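Local coordinates for encapsidation protein (Lactococcus phage asccphi28, PDB 7JQP) that probably powers packaging of the phage genome as the ASCE-fold ATPase of a DNA-translocating motor, at residues K270-K276 with L306-F312; E294-Q298 with Y338-F342; R260-H266 with N345-S351. One frame throughout, in Å; residues are numbered along the deposited sequence.

Contact 1: K270-K276 with L306-F312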
loop_
_atom_site.group_PDB
_atom_site.type_symbol
_atom_site.label_atom_id
_atom_site.label_comp_id
_atom_site.label_asym_id
_atom_site.label_seq_id
_atom_site.Cartn_x
_atom_site.Cartn_y
_atom_site.Cartn_z
ATOM N N LYS A 270 -21.406 -41.414 26.321
ATOM C CA LYS A 270 -22.009 -40.827 25.136
ATOM C C LYS A 270 -21.615 -39.357 25.007
ATOM O O LYS A 270 -21.332 -38.690 26.006
ATOM C CB LYS A 270 -23.525 -40.980 25.179
ATOM C CG LYS A 270 -23.955 -42.444 25.146
ATOM C CD LYS A 270 -25.448 -42.631 25.335
ATOM C CE LYS A 270 -25.843 -44.098 25.178
ATOM N NZ LYS A 270 -25.291 -44.970 26.252
ATOM N N PRO A 271 -21.584 -38.832 23.785
ATOM C CA PRO A 271 -21.089 -37.466 23.580
ATOM C C PRO A 271 -22.071 -36.407 24.054
ATOM O O PRO A 271 -23.283 -36.614 24.140
ATOM C CB PRO A 271 -20.899 -37.396 22.061
ATOM C CG PRO A 271 -22.004 -38.283 21.548
ATOM C CD PRO A 271 -21.983 -39.461 22.508
ATOM N N LYS A 272 -21.504 -35.234 24.357
ATOM C CA LYS A 272 -22.304 -34.097 24.801
ATOM C C LYS A 272 -23.161 -33.549 23.667
ATOM O O LYS A 272 -24.325 -33.191 23.878
ATOM C CB LYS A 272 -21.382 -33.010 25.351
ATOM C CG LYS A 272 -22.027 -32.034 26.318
ATOM C CD LYS A 272 -21.016 -30.975 26.744
ATOM C CE LYS A 272 -21.570 -30.056 27.818
ATOM N NZ LYS A 272 -20.481 -29.481 28.660
ATOM N N LEU A 273 -22.605 -33.473 22.462
ATOM C CA LEU A 273 -23.319 -32.948 21.310
ATOM C C LEU A 273 -22.902 -33.715 20.066
ATOM O O LEU A 273 -21.856 -34.367 20.033
ATOM C CB LEU A 273 -23.063 -31.443 21.129
ATOM C CG LEU A 273 -21.618 -30.948 21.081
ATOM C CD1 LEU A 273 -20.918 -31.317 19.788
ATOM C CD2 LEU A 273 -21.586 -29.431 21.288
ATOM N N LEU A 274 -23.743 -33.633 19.039
ATOM C CA LEU A 274 -23.515 -34.323 17.779
ATOM C C LEU A 274 -23.724 -33.356 16.625
ATOM O O LEU A 274 -24.591 -32.477 16.688
ATOM C CB LEU A 274 -24.456 -35.522 17.613
ATOM C CG LEU A 274 -24.278 -36.691 18.578
ATOM C CD1 LEU A 274 -25.579 -37.462 18.725
ATOM C CD2 LEU A 274 -23.171 -37.609 18.090
ATOM N N VAL A 275 -22.922 -33.518 15.578
ATOM C CA VAL A 275 -23.098 -32.803 14.321
ATOM C C VAL A 275 -23.077 -33.838 13.204
ATOM O O VAL A 275 -22.183 -34.691 13.162
ATOM C CB VAL A 275 -22.007 -31.735 14.109
ATOM C CG1 VAL A 275 -20.640 -32.374 13.947
ATOM C CG2 VAL A 275 -22.337 -30.860 12.903
ATOM N N LYS A 276 -24.068 -33.778 12.318
ATOM C CA LYS A 276 -24.169 -34.723 11.210
ATOM C C LYS A 276 -23.352 -34.166 10.049
ATOM O O LYS A 276 -23.692 -33.120 9.486
ATOM C CB LYS A 276 -25.621 -34.957 10.801
ATOM C CG LYS A 276 -25.753 -35.906 9.612
ATOM C CD LYS A 276 -27.197 -36.304 9.325
ATOM C CE LYS A 276 -28.067 -35.117 8.947
ATOM N NZ LYS A 276 -29.462 -35.553 8.638
ATOM N N LEU A 306 -28.252 -42.869 20.943
ATOM C CA LEU A 306 -28.104 -41.423 21.043
ATOM C C LEU A 306 -29.424 -40.739 20.720
ATOM O O LEU A 306 -29.464 -39.699 20.054
ATOM C CB LEU A 306 -27.001 -40.928 20.112
ATOM C CG LEU A 306 -25.730 -41.776 20.044
ATOM C CD1 LEU A 306 -24.930 -41.420 18.797
ATOM C CD2 LEU A 306 -24.872 -41.597 21.282
ATOM N N GLU A 307 -30.527 -41.313 21.209
ATOM C CA GLU A 307 -31.851 -40.876 20.782
ATOM C C GLU A 307 -32.099 -39.410 21.131
ATOM O O GLU A 307 -32.601 -38.641 20.301
ATOM C CB GLU A 307 -32.921 -41.758 21.421
ATOM C CG GLU A 307 -32.862 -43.247 21.101
ATOM C CD GLU A 307 -31.911 -44.010 22.008
ATOM O OE1 GLU A 307 -31.243 -43.372 22.850
ATOM O OE2 GLU A 307 -31.913 -45.259 21.950
ATOM N N ASN A 308 -31.762 -39.003 22.356
ATOM C CA ASN A 308 -32.099 -37.671 22.837
ATOM C C ASN A 308 -30.953 -36.673 22.732
ATOM O O ASN A 308 -31.127 -35.513 23.124
ATOM C CB ASN A 308 -32.569 -37.730 24.296
ATOM C CG ASN A 308 -33.808 -38.582 24.480
ATOM O OD1 ASN A 308 -34.762 -38.487 23.708
ATOM N ND2 ASN A 308 -33.799 -39.419 25.511
ATOM N N ILE A 309 -29.791 -37.081 22.222
ATOM C CA ILE A 309 -28.683 -36.144 22.071
ATOM C C ILE A 309 -28.962 -35.224 20.889
ATOM O O ILE A 309 -29.364 -35.678 19.810
ATOM C CB ILE A 309 -27.356 -36.897 21.897
ATOM C CG1 ILE A 309 -27.106 -37.796 23.112
ATOM C CG2 ILE A 309 -26.213 -35.907 21.708
ATOM C CD1 ILE A 309 -25.821 -38.601 23.045
ATOM N N THR A 310 -28.741 -33.926 21.087
ATOM C CA THR A 310 -29.019 -32.953 20.039
ATOM C C THR A 310 -28.045 -33.128 18.880
ATOM O O THR A 310 -26.865 -33.432 19.077
ATOM C CB THR A 310 -28.926 -31.528 20.588
ATOM O OG1 THR A 310 -27.549 -31.168 20.764
ATOM C CG2 THR A 310 -29.659 -31.413 21.924
ATOM N N VAL A 311 -28.549 -32.936 17.664
ATOM C CA VAL A 311 -27.768 -33.083 16.443
ATOM C C VAL A 311 -27.795 -31.767 15.682
ATOM O O VAL A 311 -28.861 -31.164 15.515
ATOM C CB VAL A 311 -28.301 -34.225 15.559
ATOM C CG1 VAL A 311 -27.504 -34.303 14.263
ATOM C CG2 VAL A 311 -28.252 -35.542 16.312
ATOM N N PHE A 312 -26.630 -31.316 15.235
ATOM C CA PHE A 312 -26.505 -30.094 14.451
ATOM C C PHE A 312 -26.168 -30.450 13.016
ATOM O O PHE A 312 -25.252 -31.238 12.764
ATOM C CB PHE A 312 -25.444 -29.172 15.068
ATOM C CG PHE A 312 -25.864 -28.654 16.394
ATOM C CD1 PHE A 312 -26.638 -27.511 16.486
ATOM C CD2 PHE A 312 -25.543 -29.344 17.550
ATOM C CE1 PHE A 312 -27.086 -27.072 17.698
ATOM C CE2 PHE A 312 -25.959 -28.894 18.773
ATOM C CZ PHE A 312 -26.798 -27.817 18.840
#

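Contact 2: E294-Q298 with Y338-F342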
loop_
_atom_site.group_PDB
_atom_site.type_symbol
_atom_site.label_atom_id
_atom_site.label_comp_id
_atom_site.label_asym_id
_atom_site.label_seq_id
_atom_site.Cartn_x
_atom_site.Cartn_y
_atom_site.Cartn_z
ATOM N N GLU A 294 -11.955 -33.115 30.551
ATOM C CA GLU A 294 -11.246 -33.844 29.503
ATOM C C GLU A 294 -12.104 -33.926 28.246
ATOM O O GLU A 294 -13.328 -34.061 28.335
ATOM C CB GLU A 294 -10.867 -35.250 29.962
ATOM C CG GLU A 294 -9.590 -35.779 29.373
ATOM C CD GLU A 294 -8.883 -36.772 30.290
ATOM O OE1 GLU A 294 -9.562 -37.600 30.935
ATOM O OE2 GLU A 294 -7.639 -36.704 30.365
ATOM N N TYR A 295 -11.474 -33.770 27.080
ATOM C CA TYR A 295 -12.175 -33.731 25.801
ATOM C C TYR A 295 -11.844 -34.954 24.956
ATOM O O TYR A 295 -10.671 -35.313 24.807
ATOM C CB TYR A 295 -11.808 -32.448 25.054
ATOM C CG TYR A 295 -12.149 -31.199 25.833
ATOM C CD1 TYR A 295 -13.410 -30.628 25.747
ATOM C CD2 TYR A 295 -11.211 -30.596 26.665
ATOM C CE1 TYR A 295 -13.728 -29.487 26.459
ATOM C CE2 TYR A 295 -11.520 -29.454 27.381
ATOM C CZ TYR A 295 -12.780 -28.905 27.274
ATOM O OH TYR A 295 -13.094 -27.769 27.986
ATOM N N TYR A 296 -12.877 -35.571 24.382
ATOM C CA TYR A 296 -12.712 -36.672 23.442
ATOM C C TYR A 296 -13.522 -36.375 22.189
ATOM O O TYR A 296 -14.704 -36.031 22.277
ATOM C CB TYR A 296 -13.164 -38.011 24.028
ATOM C CG TYR A 296 -12.364 -38.491 25.211
ATOM C CD1 TYR A 296 -12.493 -37.890 26.453
ATOM C CD2 TYR A 296 -11.484 -39.557 25.086
ATOM C CE1 TYR A 296 -11.768 -38.335 27.538
ATOM C CE2 TYR A 296 -10.757 -40.012 26.166
ATOM C CZ TYR A 296 -10.902 -39.396 27.390
ATOM O OH TYR A 296 -10.177 -39.842 28.470
ATOM N N TYR A 297 -12.889 -36.514 21.030
ATOM C CA TYR A 297 -13.528 -36.293 19.739
ATOM C C TYR A 297 -13.785 -37.651 19.104
ATOM O O TYR A 297 -12.844 -38.420 18.879
ATOM C CB TYR A 297 -12.650 -35.423 18.840
ATOM C CG TYR A 297 -12.686 -33.952 19.188
ATOM C CD1 TYR A 297 -12.646 -33.529 20.509
ATOM C CD2 TYR A 297 -12.754 -32.987 18.193
ATOM C CE1 TYR A 297 -12.681 -32.188 20.830
ATOM C CE2 TYR A 297 -12.786 -31.641 18.505
ATOM C CZ TYR A 297 -12.748 -31.248 19.825
ATOM O OH TYR A 297 -12.780 -29.910 20.145
ATOM N N GLN A 298 -15.053 -37.941 18.810
ATOM C CA GLN A 298 -15.454 -39.261 18.353
ATOM C C GLN A 298 -16.313 -39.153 17.100
ATOM O O GLN A 298 -16.880 -38.101 16.793
ATOM C CB GLN A 298 -16.232 -40.028 19.440
ATOM C CG GLN A 298 -15.730 -39.818 20.858
ATOM C CD GLN A 298 -16.806 -40.092 21.898
ATOM O OE1 GLN A 298 -17.996 -39.895 21.643
ATOM N NE2 GLN A 298 -16.395 -40.554 23.072
ATOM N N TYR A 338 -14.305 -25.234 20.544
ATOM C CA TYR A 338 -13.951 -26.588 20.127
ATOM C C TYR A 338 -12.935 -26.581 18.989
ATOM O O TYR A 338 -12.013 -27.404 18.973
ATOM C CB TYR A 338 -15.212 -27.349 19.724
ATOM C CG TYR A 338 -16.076 -27.759 20.897
ATOM C CD1 TYR A 338 -15.542 -28.473 21.961
ATOM C CD2 TYR A 338 -17.423 -27.425 20.943
ATOM C CE1 TYR A 338 -16.326 -28.848 23.036
ATOM C CE2 TYR A 338 -18.215 -27.796 22.015
ATOM C CZ TYR A 338 -17.661 -28.509 23.058
ATOM O OH TYR A 338 -18.445 -28.882 24.127
ATOM N N PHE A 339 -13.086 -25.663 18.028
ATOM C CA PHE A 339 -12.103 -25.565 16.954
ATOM C C PHE A 339 -10.721 -25.241 17.517
ATOM O O PHE A 339 -9.712 -25.807 17.080
ATOM C CB PHE A 339 -12.520 -24.486 15.951
ATOM C CG PHE A 339 -13.699 -24.855 15.077
ATOM C CD1 PHE A 339 -14.037 -26.177 14.826
ATOM C CD2 PHE A 339 -14.474 -23.857 14.507
ATOM C CE1 PHE A 339 -15.119 -26.489 14.018
ATOM C CE2 PHE A 339 -15.556 -24.164 13.705
ATOM C CZ PHE A 339 -15.879 -25.479 13.460
ATOM N N GLU A 340 -10.660 -24.324 18.489
ATOM C CA GLU A 340 -9.390 -23.988 19.127
ATOM C C GLU A 340 -8.810 -25.174 19.888
ATOM O O GLU A 340 -7.602 -25.435 19.815
ATOM C CB GLU A 340 -9.584 -22.792 20.061
ATOM C CG GLU A 340 -9.908 -21.494 19.338
ATOM C CD GLU A 340 -10.251 -20.356 20.283
ATOM O OE1 GLU A 340 -10.407 -20.609 21.495
ATOM O OE2 GLU A 340 -10.363 -19.207 19.807
ATOM N N LEU A 341 -9.652 -25.902 20.624
ATOM C CA LEU A 341 -9.190 -27.100 21.320
ATOM C C LEU A 341 -8.640 -28.129 20.342
ATOM O O LEU A 341 -7.650 -28.806 20.639
ATOM C CB LEU A 341 -10.346 -27.683 22.133
ATOM C CG LEU A 341 -10.726 -26.935 23.407
ATOM C CD1 LEU A 341 -12.125 -27.288 23.851
ATOM C CD2 LEU A 341 -9.761 -27.311 24.532
ATOM N N PHE A 342 -9.262 -28.245 19.166
ATOM C CA PHE A 342 -8.772 -29.162 18.140
ATOM C C PHE A 342 -7.459 -28.678 17.539
ATOM O O PHE A 342 -6.518 -29.460 17.362
ATOM C CB PHE A 342 -9.823 -29.324 17.038
ATOM C CG PHE A 342 -9.280 -29.925 15.768
ATOM C CD1 PHE A 342 -9.292 -31.293 15.558
ATOM C CD2 PHE A 342 -8.744 -29.107 14.785
ATOM C CE1 PHE A 342 -8.783 -31.829 14.387
ATOM C CE2 PHE A 342 -8.233 -29.634 13.620
ATOM C CZ PHE A 342 -8.252 -30.997 13.419
#

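Contact 3: R260-H266 with N345-S351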
loop_
_atom_site.group_PDB
_atom_site.type_symbol
_atom_site.label_atom_id
_atom_site.label_comp_id
_atom_site.label_asym_id
_atom_site.label_seq_id
_atom_site.Cartn_x
_atom_site.Cartn_y
_atom_site.Cartn_z
ATOM N N ARG A 260 3.692 -32.995 14.476
ATOM C CA ARG A 260 2.447 -32.627 15.155
ATOM C C ARG A 260 1.512 -33.828 15.280
ATOM O O ARG A 260 0.345 -33.790 14.884
ATOM C CB ARG A 260 1.766 -31.456 14.441
ATOM C CG ARG A 260 2.482 -30.116 14.611
ATOM C CD ARG A 260 1.996 -29.382 15.869
ATOM N NE ARG A 260 0.586 -29.007 15.743
ATOM C CZ ARG A 260 -0.183 -28.570 16.739
ATOM N NH1 ARG A 260 0.303 -28.446 17.966
ATOM N NH2 ARG A 260 -1.450 -28.256 16.499
ATOM N N THR A 261 2.041 -34.907 15.845
ATOM C CA THR A 261 1.248 -36.110 16.052
ATOM C C THR A 261 0.125 -35.817 17.042
ATOM O O THR A 261 0.361 -35.156 18.064
ATOM C CB THR A 261 2.139 -37.232 16.594
ATOM O OG1 THR A 261 3.372 -37.279 15.861
ATOM C CG2 THR A 261 1.449 -38.581 16.483
ATOM N N PRO A 262 -1.102 -36.280 16.795
ATOM C CA PRO A 262 -2.187 -36.024 17.743
ATOM C C PRO A 262 -2.244 -37.063 18.857
ATOM O O PRO A 262 -1.731 -38.175 18.732
ATOM C CB PRO A 262 -3.458 -36.113 16.876
ATOM C CG PRO A 262 -2.992 -36.201 15.449
ATOM C CD PRO A 262 -1.617 -36.802 15.512
ATOM N N TYR A 263 -2.875 -36.668 19.968
ATOM C CA TYR A 263 -3.104 -37.592 21.077
ATOM C C TYR A 263 -4.369 -38.404 20.799
ATOM O O TYR A 263 -5.368 -37.869 20.311
ATOM C CB TYR A 263 -3.228 -36.871 22.435
ATOM C CG TYR A 263 -1.979 -36.115 22.857
ATOM C CD1 TYR A 263 -0.787 -36.787 23.087
ATOM C CD2 TYR A 263 -2.015 -34.748 23.107
ATOM C CE1 TYR A 263 0.356 -36.110 23.474
ATOM C CE2 TYR A 263 -0.880 -34.064 23.515
ATOM C CZ TYR A 263 0.302 -34.753 23.699
ATOM O OH TYR A 263 1.434 -34.082 24.104
ATOM N N PHE A 264 -4.336 -39.697 21.129
ATOM C CA PHE A 264 -5.440 -40.603 20.823
ATOM C C PHE A 264 -5.880 -41.362 22.068
ATOM O O PHE A 264 -5.046 -41.942 22.772
ATOM C CB PHE A 264 -5.029 -41.597 19.724
ATOM C CG PHE A 264 -4.638 -40.946 18.421
ATOM C CD1 PHE A 264 -5.601 -40.540 17.513
ATOM C CD2 PHE A 264 -3.303 -40.756 18.102
ATOM C CE1 PHE A 264 -5.240 -39.948 16.318
ATOM C CE2 PHE A 264 -2.936 -40.166 16.907
ATOM C CZ PHE A 264 -3.906 -39.761 16.014
ATOM N N LYS A 265 -7.186 -41.364 22.335
ATOM C CA LYS A 265 -7.754 -42.105 23.459
ATOM C C LYS A 265 -9.242 -42.315 23.187
ATOM O O LYS A 265 -9.855 -41.585 22.402
ATOM C CB LYS A 265 -7.566 -41.347 24.782
ATOM C CG LYS A 265 -7.930 -42.124 26.049
ATOM C CD LYS A 265 -6.827 -43.063 26.504
ATOM C CE LYS A 265 -5.763 -42.299 27.302
ATOM N NZ LYS A 265 -4.612 -43.167 27.683
ATOM N N HIS A 266 -9.814 -43.336 23.829
ATOM C CA HIS A 266 -11.221 -43.680 23.673
ATOM C C HIS A 266 -11.981 -43.495 24.982
ATOM O O HIS A 266 -11.511 -43.905 26.049
ATOM C CB HIS A 266 -11.398 -45.125 23.201
ATOM C CG HIS A 266 -12.829 -45.548 23.105
ATOM N ND1 HIS A 266 -13.463 -46.262 24.098
ATOM C CD2 HIS A 266 -13.757 -45.336 22.142
ATOM C CE1 HIS A 266 -14.718 -46.479 23.748
ATOM N NE2 HIS A 266 -14.920 -45.932 22.564
ATOM N N ASN A 345 -3.118 -29.500 20.257
ATOM C CA ASN A 345 -3.219 -30.916 20.609
ATOM C C ASN A 345 -3.715 -31.061 22.052
ATOM O O ASN A 345 -3.032 -31.586 22.931
ATOM C CB ASN A 345 -1.884 -31.622 20.420
ATOM C CG ASN A 345 -2.042 -33.121 20.223
ATOM O OD1 ASN A 345 -3.156 -33.649 20.250
ATOM N ND2 ASN A 345 -0.923 -33.818 20.064
HETATM N N MSE A 346 -4.935 -30.576 22.277
HETATM C CA MSE A 346 -5.524 -30.564 23.611
HETATM C C MSE A 346 -6.713 -31.518 23.754
HETATM O O MSE A 346 -7.329 -31.596 24.820
HETATM C CB MSE A 346 -5.982 -29.142 23.972
HETATM C CG MSE A 346 -4.874 -28.130 24.256
HETATM SE SE MSE A 346 -5.669 -26.398 24.722
HETATM C CE MSE A 346 -4.108 -25.417 25.359
ATOM N N VAL A 347 -7.035 -32.244 22.686
ATOM C CA VAL A 347 -8.174 -33.153 22.681
ATOM C C VAL A 347 -7.703 -34.549 22.292
ATOM O O VAL A 347 -6.674 -34.726 21.635
ATOM C CB VAL A 347 -9.294 -32.676 21.728
ATOM C CG1 VAL A 347 -9.694 -31.241 22.041
ATOM C CG2 VAL A 347 -8.855 -32.804 20.270
ATOM N N TYR A 348 -8.481 -35.548 22.712
ATOM C CA TYR A 348 -8.211 -36.944 22.395
ATOM C C TYR A 348 -9.032 -37.356 21.178
ATOM O O TYR A 348 -10.244 -37.120 21.135
ATOM C CB TYR A 348 -8.550 -37.870 23.568
ATOM C CG TYR A 348 -7.580 -37.846 24.729
ATOM C CD1 TYR A 348 -6.334 -38.446 24.626
ATOM C CD2 TYR A 348 -7.924 -37.253 25.936
ATOM C CE1 TYR A 348 -5.447 -38.440 25.682
ATOM C CE2 TYR A 348 -7.042 -37.240 27.000
ATOM C CZ TYR A 348 -5.807 -37.842 26.869
ATOM O OH TYR A 348 -4.916 -37.833 27.918
ATOM N N HIS A 349 -8.375 -37.985 20.206
ATOM C CA HIS A 349 -9.023 -38.478 18.998
ATOM C C HIS A 349 -9.058 -40.001 19.033
ATOM O O HIS A 349 -8.092 -40.643 19.452
ATOM C CB HIS A 349 -8.297 -37.990 17.742
ATOM C CG HIS A 349 -8.526 -36.542 17.444
ATOM N ND1 HIS A 349 -9.653 -36.088 16.793
ATOM C CD2 HIS A 349 -7.772 -35.447 17.698
ATOM C CE1 HIS A 349 -9.589 -34.774 16.670
ATOM N NE2 HIS A 349 -8.457 -34.361 17.209
ATOM N N GLU A 350 -10.182 -40.579 18.606
ATOM C CA GLU A 350 -10.336 -42.029 18.694
ATOM C C GLU A 350 -9.245 -42.755 17.912
ATOM O O GLU A 350 -8.662 -43.728 18.407
ATOM C CB GLU A 350 -11.723 -42.440 18.199
ATOM C CG GLU A 350 -12.821 -42.262 19.240
ATOM C CD GLU A 350 -14.151 -42.836 18.794
ATOM O OE1 GLU A 350 -14.341 -43.032 17.575
ATOM O OE2 GLU A 350 -15.005 -43.099 19.667
ATOM N N SER A 351 -8.951 -42.303 16.698
ATOM C CA SER A 351 -7.927 -42.932 15.873
ATOM C C SER A 351 -7.495 -41.936 14.809
ATOM O O SER A 351 -8.151 -40.904 14.607
ATOM C CB SER A 351 -8.443 -44.229 15.227
ATOM O OG SER A 351 -9.682 -44.016 14.570
#

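Contact 1: K270-K276 with L306-F312
Leu-274 and Ile-309 meet because of their first torsions: chi1 of -66° sets Leu-274 CG anti to its carbonyl carbon, and chi1 of -59° does the same for Ile-309 CG1, which leaves Ile-309 CG2 opposite its own backbone N. The branches then cross at about a right angle, with Leu-274 CD1 against Ile-309 CG2 at 3.4 Å. The other arm of the isoleucine, ending in CD1, reaches over Lys-270 and Pro-271, where it lies 3.9 Å from Lys-270 CB. Leu-306 closes the same patch, its CD2 resting 3.8 Å from Pro-271 CD while its CB and CD1 border Leu-274 CD1. Leu-274 has the largest buried area of the first segment, and Val-311 CG2 adds to its cover, 4.0 Å from Leu-274 CB.

Backbone evidence fixes the direction of pairing. Leu-274 N donates to Thr-310 O (3.1 Å) and Leu-274 O accepts from Phe-312 N (2.8 Å), so one residue brackets Val-311, the signature of parallel strands; Lys-276 N continues the ladder to Phe-312 O (2.8 Å). Leu-274 O also lies at the edge of the Phe-312 ring, near its plane. Phe-312 and Val-275 point to the face that helix 328-343 covers, whereas Leu-274 and Val-311 point to the other. Lys-276 leads away to a salt bridge with Glu-323.

Strand 273-277 thus pairs in parallel with 311-313 and antiparallel with 280-288, which pairs antiparallel with 293-300; with 324-325 beyond 311-313, the order 5-4-1-2-3 is consistent with an RNase H-like sheet.

Contact 2: E294-Q298 with Y338-F342
Tyr-297, Tyr-295 and Leu-341 bury the most surface here, the first by its hydroxyl, the second by a ring face, the third by its methyls. In Tyr-297, OH donates to the backbone carbonyl of Tyr-338, with OH to O at 2.9 Å. The approach is well off the line of the carbonyl, at a C=O...donor angle of 112°, and tilted out of its plane. Tyr-338 O also takes the helical bond from Phe-342 N (2.9 Å), and the two donors arrive from opposite faces of the carbonyl plane. One helix carbonyl is therefore gripped twice, and the phenol hydroxyl is satisfied without interrupting the helix. Further back on the same ring, Tyr-297 CE2 touches Phe-342 CB at 4.0 Å.

Tyr-295, two residues earlier and pointing to the same side of the strand, offers a face. Leu-341 CD1 stands over its ring, 3.9 Å from the centroid and close to the normal, a CH-pi contact. The other methyl, CD2, lies over the same face, nearer the CD2/CE2 side, 4.0 Å from Tyr-295 CE2. With Leu-341 CG anti to the carbonyl carbon (chi1 -74°), the fork at its end presents both methyls to the ring. Tyr-338 meets Tyr-295 more loosely, CE1 to CE1 at 4.3 Å, and sends its hydroxyl to Glu-286.

The segments 294-298 and 338-342 come within 10.8 Å, axis to axis, and cross at 90°. Helix 352-365 flanks Phe-342 and meets Tyr-297 through Trp-358; helices 328-343 and 352-365 thus pack together on the six-stranded sheet, consistent with an RNase H-like alpha/beta layer.

Contact 3: R260-H266 with N345-S351
Asn-345 uses one amide in two ways on Tyr-263: its OD1 accepts the backbone N-H while its ND2 lies over one face of the phenol ring, near the rim. This happens where the 260-266 loop lies along edge strand 348-349 of the six-stranded mixed sheet. The bond from Tyr-263 N is 3.0 Å long and fairly straight (160° at the hydrogen), meeting OD1 in the carbonyl plane on a lone pair. The ring and amide planes are only 19° apart, with Asn-345 ND2 3.3 Å above the plane of the Tyr-263 ring. With CG roughly anti to the backbone N (chi1 -157°), the amide reaches Tyr-263, and its bond comes just ahead of the backbone bonds at His-349.

Residues 261-266, extended, run alongside the strand. His-349 N bonds to Tyr-263 O at 3.0 Å, and Lys-265 N makes a weak bond to His-349 O. Tyr-263 CB packs near Tyr-348 CD1 (4.1 Å), whose ring continues on to meet Tyr-296. Phe-264 turns its ring the other way, toward the start of helix 352-365, which Ser-351 precedes at the N-cap position; there it touches Pro-352 and Phe-355. On that side His-349 CB sits 3.7 Å from Phe-264 CD1. At the far end, the edge of the His-266 ring faces the Glu-350 carboxylate, His-266 CD2 lying 3.6 Å from Glu-350 OE2.

How the contacts relate
From the N terminus, the ASCE-type ATPase region leads to the loop 260-266, the first half of contact 3, which closes only at 345-351 and so encloses both other contacts. Within that span contact 1 opens at 270-276, contact 2 opens at 294-298 before contact 1 closes at 306-312, and contact 2 then closes at 338-342: these two cross. All three reach one six-stranded sheet, contact 1 between two adjacent inner strands, contact 3 at its border and contact 2 between a strand and the covering helix. Leu-273 touching Tyr-338 joins contacts 1 and 2, while probable backbone bonds of Tyr-348 with Tyr-295 and Tyr-297 join contacts 2 and 3.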